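Long-range contacts in cortical-lytic enzyme (Clostridium perfringens, PDB 5JIP), which probably acts as a family 25 glycoside hydrolase (muramidase) that cuts the peptidoglycan of the spore cortex during germination: residues Y262-N267 with I298-F303; Q88-I93 with R135-E140. All blocks are in the same frame, centred on the assembly; numbering follows the deposited sequence.

In the fold
From the N terminus, the chain first builds the barrel-like domain of glycosyl hydrolase family 25, and there contact 2 closes its loop: helix 83-100 packs on helix 124-142, with barrel strand 111-113 between them in sequence. Contact 1 closes later, in the C-terminal beta sandwich, where strand 259-266 pairs with strand 296-304 and strands 269-275 and 280-284 lie between. The two loops are in series, neither nested nor crossing, and the centres of the contacts are about 26 Å apart. Arg143, just past helix 124-142, reaches Glu301 of contact 1 and so ties the domains together. Both contacts also touch the second subunit, placing them near the dimer interface.

Contact 1. Residues Y262-N267 with I298-F303; sequences YNVFVN and ISIEAF
Asn263 and Glu301 are joined twice by their backbones and once more by their side chains. They form an antiparallel hydrogen-bonded pair, with Asn263 N 2.9 Å from Glu301 O and Glu301 N 3.0 Å from Asn263 O; Phe265 and Ser299 repeat the pattern two residues along. The Glu301 side chain can be followed outward from CB. With chi1 at 65°, CG stands between the backbone N and the carbonyl carbon, which brings it 3.9 Å from Asn263 CB. The chain then runs extended to CD, 4.0 Å from Phe265 CE1. At the tip, OE2 offers its anti lone pair to Asn263 ND2 (3.1 Å) in an almost straight bond, 175° at the hydrogen, with the oxygen in the amide plane. The same OE2 lies at the edge of the Phe265 ring, 3.8 Å from CZ, the carboxylate standing nearly perpendicular to the ring. OE1 makes salt bridges with Arg313 and Arg143, and Arg313 also forms a cation-pi contact with Phe265. The Asn263 amide is gripped further by Thr273 of its own chain, at OD1, and by Thr273 of the second subunit, at ND2.

The face carrying Tyr262, Val264, Val266, Ile298 and Ile300 is largely apolar. Ile300 CD1 lies 3.7 Å from Val264 CG2 and also meets Tyr262 CB, while Val266 and Ile298 lie side by side. Ile298 packs on Ile247 and Val249, and both valines on Ile283, of the facing sheet, while Trp251 lies against Ile300 and Tyr262. The strand order is that of a fibronectin type III fold, the contact pairing its C and F strands. One face thus supplies hydrophobic core, whereas the other holds a buried carboxylate whose negative charge is probably balanced by two arginines beside the subunit interface.

Contact 2. Residues Q88-I93 with R135-E140; sequences QADQFI and RDRFEE
Ala89 and Phe138 have the nearest CA atoms, 5.5 Å apart, where the segments of helices 83-100 and 124-142 run in broadly the same direction with axes 8.9 Å apart and inclined at 35°. The small Ala89 side chain is consistent with this close approach: its CB rests 3.8 Å from Arg137 CG, against the aliphatic root of the arginine. A bend at chi2 then swings the Arg137 guanidinium across to Asp90. The grip is side-on and bidentate, NE donating to OD1 at 2.8 Å in a nearly straight bond (172°) and NH2 to OD2 at 2.9 Å. Both oxygens are met on their syn sides, yet the carboxylate and guanidinium planes are turned 37° apart.

Deeper in the interface, Phe138 turns CD1 and CE1 toward Phe92 and Ile93. Its CE1 lies 3.6 Å from Phe92 CD2, the two rings meeting obliquely, and its CD1 is 3.7 Å from Ile93 CG1. Phe92 in turn packs on Ala42 and Ser43 of barrel strand 38-44, and Leu96 and Pro110 also touch Phe138. Two successive helices of the family 25 barrel are thereby joined in two layers: an aromatic and aliphatic seam near the barrel wall, and a partly exposed salt bridge whose paired bonds fix how the charged groups face each other.

Contact 1. Residues Y262-N267 with I298-F303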
loop_
_atom_site.group_PDB
_atom_site.type_symbol
_atom_site.label_atom_id
_atom_site.label_comp_id
_atom_site.label_asym_id
_atom_site.label_seq_id
_atom_site.Cartn_x
_atom_site.Cartn_y
_atom_site.Cartn_z
ATOM N N TYR A 262 7.566 2.407 -0.648
ATOM C CA TYR A 262 8.842 2.764 -0.055
ATOM C C TYR A 262 8.695 4.077 0.683
ATOM O O TYR A 262 7.934 4.959 0.268
ATOM C CB TYR A 262 9.957 2.938 -1.103
ATOM C CG TYR A 262 10.071 1.856 -2.129
ATOM C CD1 TYR A 262 9.268 1.862 -3.261
ATOM C CD2 TYR A 262 11.031 0.853 -2.001
ATOM C CE1 TYR A 262 9.369 0.868 -4.204
ATOM C CE2 TYR A 262 11.152 -0.127 -2.932
ATOM C CZ TYR A 262 10.348 -0.118 -4.048
ATOM O OH TYR A 262 10.501 -1.117 -4.966
ATOM N N ASN A 263 9.449 4.203 1.763
ATOM C CA ASN A 263 9.707 5.473 2.424
ATOM C C ASN A 263 11.182 5.821 2.258
ATOM O O ASN A 263 12.059 4.973 2.460
ATOM C CB ASN A 263 9.378 5.419 3.916
ATOM C CG ASN A 263 7.895 5.265 4.183
ATOM O OD1 ASN A 263 7.049 5.841 3.483
ATOM N ND2 ASN A 263 7.561 4.434 5.164
ATOM N N VAL A 264 11.440 7.089 1.942
ATOM C CA VAL A 264 12.789 7.619 1.741
ATOM C C VAL A 264 13.064 8.690 2.782
ATOM O O VAL A 264 12.171 9.474 3.144
ATOM C CB VAL A 264 12.958 8.186 0.319
ATOM C CG1 VAL A 264 14.327 8.835 0.148
ATOM C CG2 VAL A 264 12.750 7.065 -0.700
ATOM N N PHE A 265 14.311 8.732 3.242
ATOM C CA PHE A 265 14.716 9.620 4.325
ATOM C C PHE A 265 16.006 10.347 3.975
ATOM O O PHE A 265 16.896 9.775 3.332
ATOM C CB PHE A 265 14.927 8.840 5.600
ATOM C CG PHE A 265 13.703 8.071 6.058
ATOM C CD1 PHE A 265 13.435 6.797 5.564
ATOM C CD2 PHE A 265 12.831 8.631 6.985
ATOM C CE1 PHE A 265 12.306 6.091 5.991
ATOM C CE2 PHE A 265 11.686 7.943 7.410
ATOM C CZ PHE A 265 11.431 6.672 6.924
ATOM N N VAL A 266 16.097 11.600 4.430
ATOM C CA VAL A 266 17.307 12.416 4.323
ATOM C C VAL A 266 17.782 12.712 5.741
ATOM O O VAL A 266 17.062 13.356 6.519
ATOM C CB VAL A 266 17.061 13.719 3.545
ATOM C CG1 VAL A 266 18.336 14.584 3.572
ATOM C CG2 VAL A 266 16.613 13.446 2.115
ATOM N N ASN A 267 18.986 12.237 6.075
ATOM C CA ASN A 267 19.487 12.318 7.438
ATOM C C ASN A 267 18.380 11.910 8.411
ATOM O O ASN A 267 18.132 12.604 9.401
ATOM C CB ASN A 267 19.993 13.729 7.752
ATOM C CG ASN A 267 21.188 14.145 6.901
ATOM O OD1 ASN A 267 21.990 13.309 6.475
ATOM N ND2 ASN A 267 21.313 15.434 6.665
ATOM N N ILE A 298 21.181 9.354 2.597
ATOM C CA ILE A 298 19.935 8.945 1.972
ATOM C C ILE A 298 19.662 7.510 2.410
ATOM O O ILE A 298 20.552 6.652 2.349
ATOM C CB ILE A 298 20.023 9.050 0.442
ATOM C CG1 ILE A 298 20.439 10.468 -0.007
ATOM C CG2 ILE A 298 18.696 8.640 -0.189
ATOM C CD1 ILE A 298 19.443 11.591 0.340
ATOM N N SER A 299 18.448 7.241 2.885
ATOM C CA SER A 299 18.102 5.877 3.263
ATOM C C SER A 299 16.683 5.556 2.808
ATOM O O SER A 299 15.857 6.448 2.575
ATOM C CB SER A 299 18.225 5.649 4.770
ATOM O OG SER A 299 17.393 6.537 5.464
ATOM N N ILE A 300 16.398 4.265 2.714
ATOM C CA ILE A 300 15.119 3.840 2.169
ATOM C C ILE A 300 14.701 2.526 2.810
ATOM O O ILE A 300 15.538 1.695 3.173
ATOM C CB ILE A 300 15.220 3.724 0.635
ATOM C CG1 ILE A 300 13.839 3.543 -0.000
ATOM C CG2 ILE A 300 16.171 2.578 0.259
ATOM C CD1 ILE A 300 13.827 3.616 -1.508
ATOM N N GLU A 301 13.380 2.340 2.926
ATOM C CA GLU A 301 12.781 1.077 3.322
ATOM C C GLU A 301 11.626 0.744 2.382
ATOM O O GLU A 301 10.862 1.626 1.970
ATOM C CB GLU A 301 12.285 1.132 4.781
ATOM C CG GLU A 301 11.135 2.147 5.004
ATOM C CD GLU A 301 10.859 2.436 6.468
ATOM O OE1 GLU A 301 11.630 1.963 7.341
ATOM O OE2 GLU A 301 9.860 3.167 6.747
ATOM N N ALA A 302 11.509 -0.533 2.040
ATOM C CA ALA A 302 10.296 -1.025 1.413
ATOM C C ALA A 302 9.268 -1.370 2.486
ATOM O O ALA A 302 9.608 -1.611 3.645
ATOM C CB ALA A 302 10.589 -2.246 0.557
ATOM N N PHE A 303 7.989 -1.381 2.098
ATOM C CA PHE A 303 6.967 -1.928 2.988
ATOM C C PHE A 303 5.940 -2.677 2.152
ATOM O O PHE A 303 5.804 -2.438 0.947
ATOM C CB PHE A 303 6.287 -0.857 3.884
ATOM C CG PHE A 303 5.633 0.293 3.146
ATOM C CD1 PHE A 303 4.322 0.204 2.678
ATOM C CD2 PHE A 303 6.314 1.489 2.976
ATOM C CE1 PHE A 303 3.723 1.279 2.020
ATOM C CE2 PHE A 303 5.723 2.563 2.346
ATOM C CZ PHE A 303 4.430 2.470 1.855
HETATM O O HOH W 1 18.504 9.140 5.880
#

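Contact 2. Residues Q88-I93 with R135-E140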
loop_
_atom_site.group_PDB
_atom_site.type_symbol
_atom_site.label_atom_id
_atom_site.label_comp_id
_atom_site.label_asym_id
_atom_site.label_seq_id
_atom_site.Cartn_x
_atom_site.Cartn_y
_atom_site.Cartn_z
ATOM N N GLN A 88 3.352 -10.666 28.969
ATOM C CA GLN A 88 3.577 -11.762 28.041
ATOM C C GLN A 88 4.114 -11.252 26.716
ATOM O O GLN A 88 5.006 -11.878 26.133
ATOM C CB GLN A 88 2.311 -12.572 27.845
ATOM C CG GLN A 88 2.042 -13.481 29.045
ATOM C CD GLN A 88 0.747 -14.218 28.951
ATOM O OE1 GLN A 88 0.449 -14.875 27.944
ATOM N NE2 GLN A 88 -0.033 -14.146 30.022
ATOM N N ALA A 89 3.615 -10.109 26.236
ATOM C CA ALA A 89 4.181 -9.554 25.007
ATOM C C ALA A 89 5.662 -9.232 25.183
ATOM O O ALA A 89 6.485 -9.537 24.308
ATOM C CB ALA A 89 3.416 -8.307 24.564
ATOM N N ASP A 90 6.032 -8.627 26.313
ATOM C CA ASP A 90 7.440 -8.323 26.529
ATOM C C ASP A 90 8.271 -9.595 26.618
ATOM O O ASP A 90 9.411 -9.623 26.151
ATOM C CB ASP A 90 7.628 -7.490 27.798
ATOM C CG ASP A 90 7.224 -6.031 27.619
ATOM O OD1 ASP A 90 6.954 -5.581 26.481
ATOM O OD2 ASP A 90 7.180 -5.319 28.631
ATOM N N GLN A 91 7.728 -10.649 27.240
ATOM C CA GLN A 91 8.471 -11.905 27.360
ATOM C C GLN A 91 8.680 -12.549 25.999
ATOM O O GLN A 91 9.767 -13.059 25.699
ATOM C CB GLN A 91 7.725 -12.867 28.280
ATOM C CG GLN A 91 7.742 -12.471 29.764
ATOM C CD GLN A 91 6.721 -13.250 30.600
ATOM O OE1 GLN A 91 5.700 -13.699 30.090
ATOM N NE2 GLN A 91 6.993 -13.394 31.884
ATOM N N PHE A 92 7.635 -12.546 25.173
ATOM C CA PHE A 92 7.714 -13.082 23.820
ATOM C C PHE A 92 8.763 -12.338 22.993
ATOM O O PHE A 92 9.585 -12.960 22.306
ATOM C CB PHE A 92 6.320 -12.994 23.205
ATOM C CG PHE A 92 6.182 -13.609 21.831
ATOM C CD1 PHE A 92 6.871 -14.760 21.465
ATOM C CD2 PHE A 92 5.314 -13.033 20.912
ATOM C CE1 PHE A 92 6.698 -15.312 20.209
ATOM C CE2 PHE A 92 5.144 -13.587 19.658
ATOM C CZ PHE A 92 5.835 -14.720 19.298
ATOM N N ILE A 93 8.762 -11.012 23.075
ATOM C CA ILE A 93 9.739 -10.177 22.376
ATOM C C ILE A 93 11.153 -10.582 22.761
ATOM O O ILE A 93 12.051 -10.651 21.920
ATOM C CB ILE A 93 9.467 -8.690 22.688
ATOM C CG1 ILE A 93 8.204 -8.241 21.965
ATOM C CG2 ILE A 93 10.662 -7.799 22.297
ATOM C CD1 ILE A 93 7.661 -6.912 22.456
ATOM N N ARG A 135 -1.393 -7.239 21.346
ATOM C CA ARG A 135 -1.068 -6.724 20.016
ATOM C C ARG A 135 -0.480 -5.309 20.071
ATOM O O ARG A 135 0.522 -5.010 19.400
ATOM C CB ARG A 135 -2.323 -6.771 19.147
ATOM C CG ARG A 135 -2.162 -6.201 17.746
ATOM C CD ARG A 135 -2.715 -4.810 17.646
ATOM N NE ARG A 135 -4.178 -4.829 17.766
ATOM C CZ ARG A 135 -5.040 -4.913 16.756
ATOM N NH1 ARG A 135 -4.612 -4.942 15.509
ATOM N NH2 ARG A 135 -6.352 -4.936 16.998
ATOM N N ASP A 136 -1.098 -4.409 20.844
ATOM C CA ASP A 136 -0.600 -3.034 20.905
ATOM C C ASP A 136 0.825 -2.980 21.444
ATOM O O ASP A 136 1.686 -2.267 20.909
ATOM C CB ASP A 136 -1.527 -2.159 21.771
ATOM C CG ASP A 136 -2.847 -1.833 21.095
ATOM O OD1 ASP A 136 -2.976 -2.031 19.867
ATOM O OD2 ASP A 136 -3.764 -1.364 21.800
ATOM N N ARG A 137 1.089 -3.688 22.533
ATOM C CA ARG A 137 2.437 -3.719 23.083
ATOM C C ARG A 137 3.413 -4.326 22.093
ATOM O O ARG A 137 4.501 -3.782 21.857
ATOM C CB ARG A 137 2.451 -4.511 24.386
ATOM C CG ARG A 137 3.806 -4.571 25.085
ATOM C CD ARG A 137 4.232 -3.197 25.532
ATOM N NE ARG A 137 5.304 -3.287 26.513
ATOM C CZ ARG A 137 5.627 -2.316 27.356
ATOM N NH1 ARG A 137 4.965 -1.156 27.331
ATOM N NH2 ARG A 137 6.622 -2.513 28.214
ATOM N N PHE A 138 3.049 -5.475 21.519
ATOM C CA PHE A 138 3.978 -6.185 20.642
ATOM C C PHE A 138 4.387 -5.325 19.449
ATOM O O PHE A 138 5.582 -5.168 19.156
ATOM C CB PHE A 138 3.371 -7.485 20.145
ATOM C CG PHE A 138 4.360 -8.305 19.386
ATOM C CD1 PHE A 138 5.200 -9.169 20.055
ATOM C CD2 PHE A 138 4.533 -8.122 18.010
ATOM C CE1 PHE A 138 6.153 -9.889 19.371
ATOM C CE2 PHE A 138 5.494 -8.846 17.316
ATOM C CZ PHE A 138 6.294 -9.723 17.983
ATOM N N GLU A 139 3.405 -4.739 18.769
ATOM C CA GLU A 139 3.678 -3.971 17.559
ATOM C C GLU A 139 4.372 -2.651 17.868
ATOM O O GLU A 139 5.250 -2.214 17.123
ATOM C CB GLU A 139 2.372 -3.754 16.795
ATOM C CG GLU A 139 1.777 -5.082 16.335
ATOM C CD GLU A 139 0.676 -4.945 15.294
ATOM O OE1 GLU A 139 0.046 -3.864 15.203
ATOM O OE2 GLU A 139 0.420 -5.937 14.559
ATOM N N GLU A 140 3.997 -2.008 18.971
ATOM C CA GLU A 140 4.654 -0.773 19.373
ATOM C C GLU A 140 6.144 -1.010 19.606
ATOM O O GLU A 140 6.995 -0.225 19.176
ATOM C CB GLU A 140 3.941 -0.250 20.624
ATOM C CG GLU A 140 4.534 0.938 21.262
ATOM C CD GLU A 140 4.651 0.738 22.748
ATOM O OE1 GLU A 140 3.646 0.337 23.407
ATOM O OE2 GLU A 140 5.766 0.942 23.243
#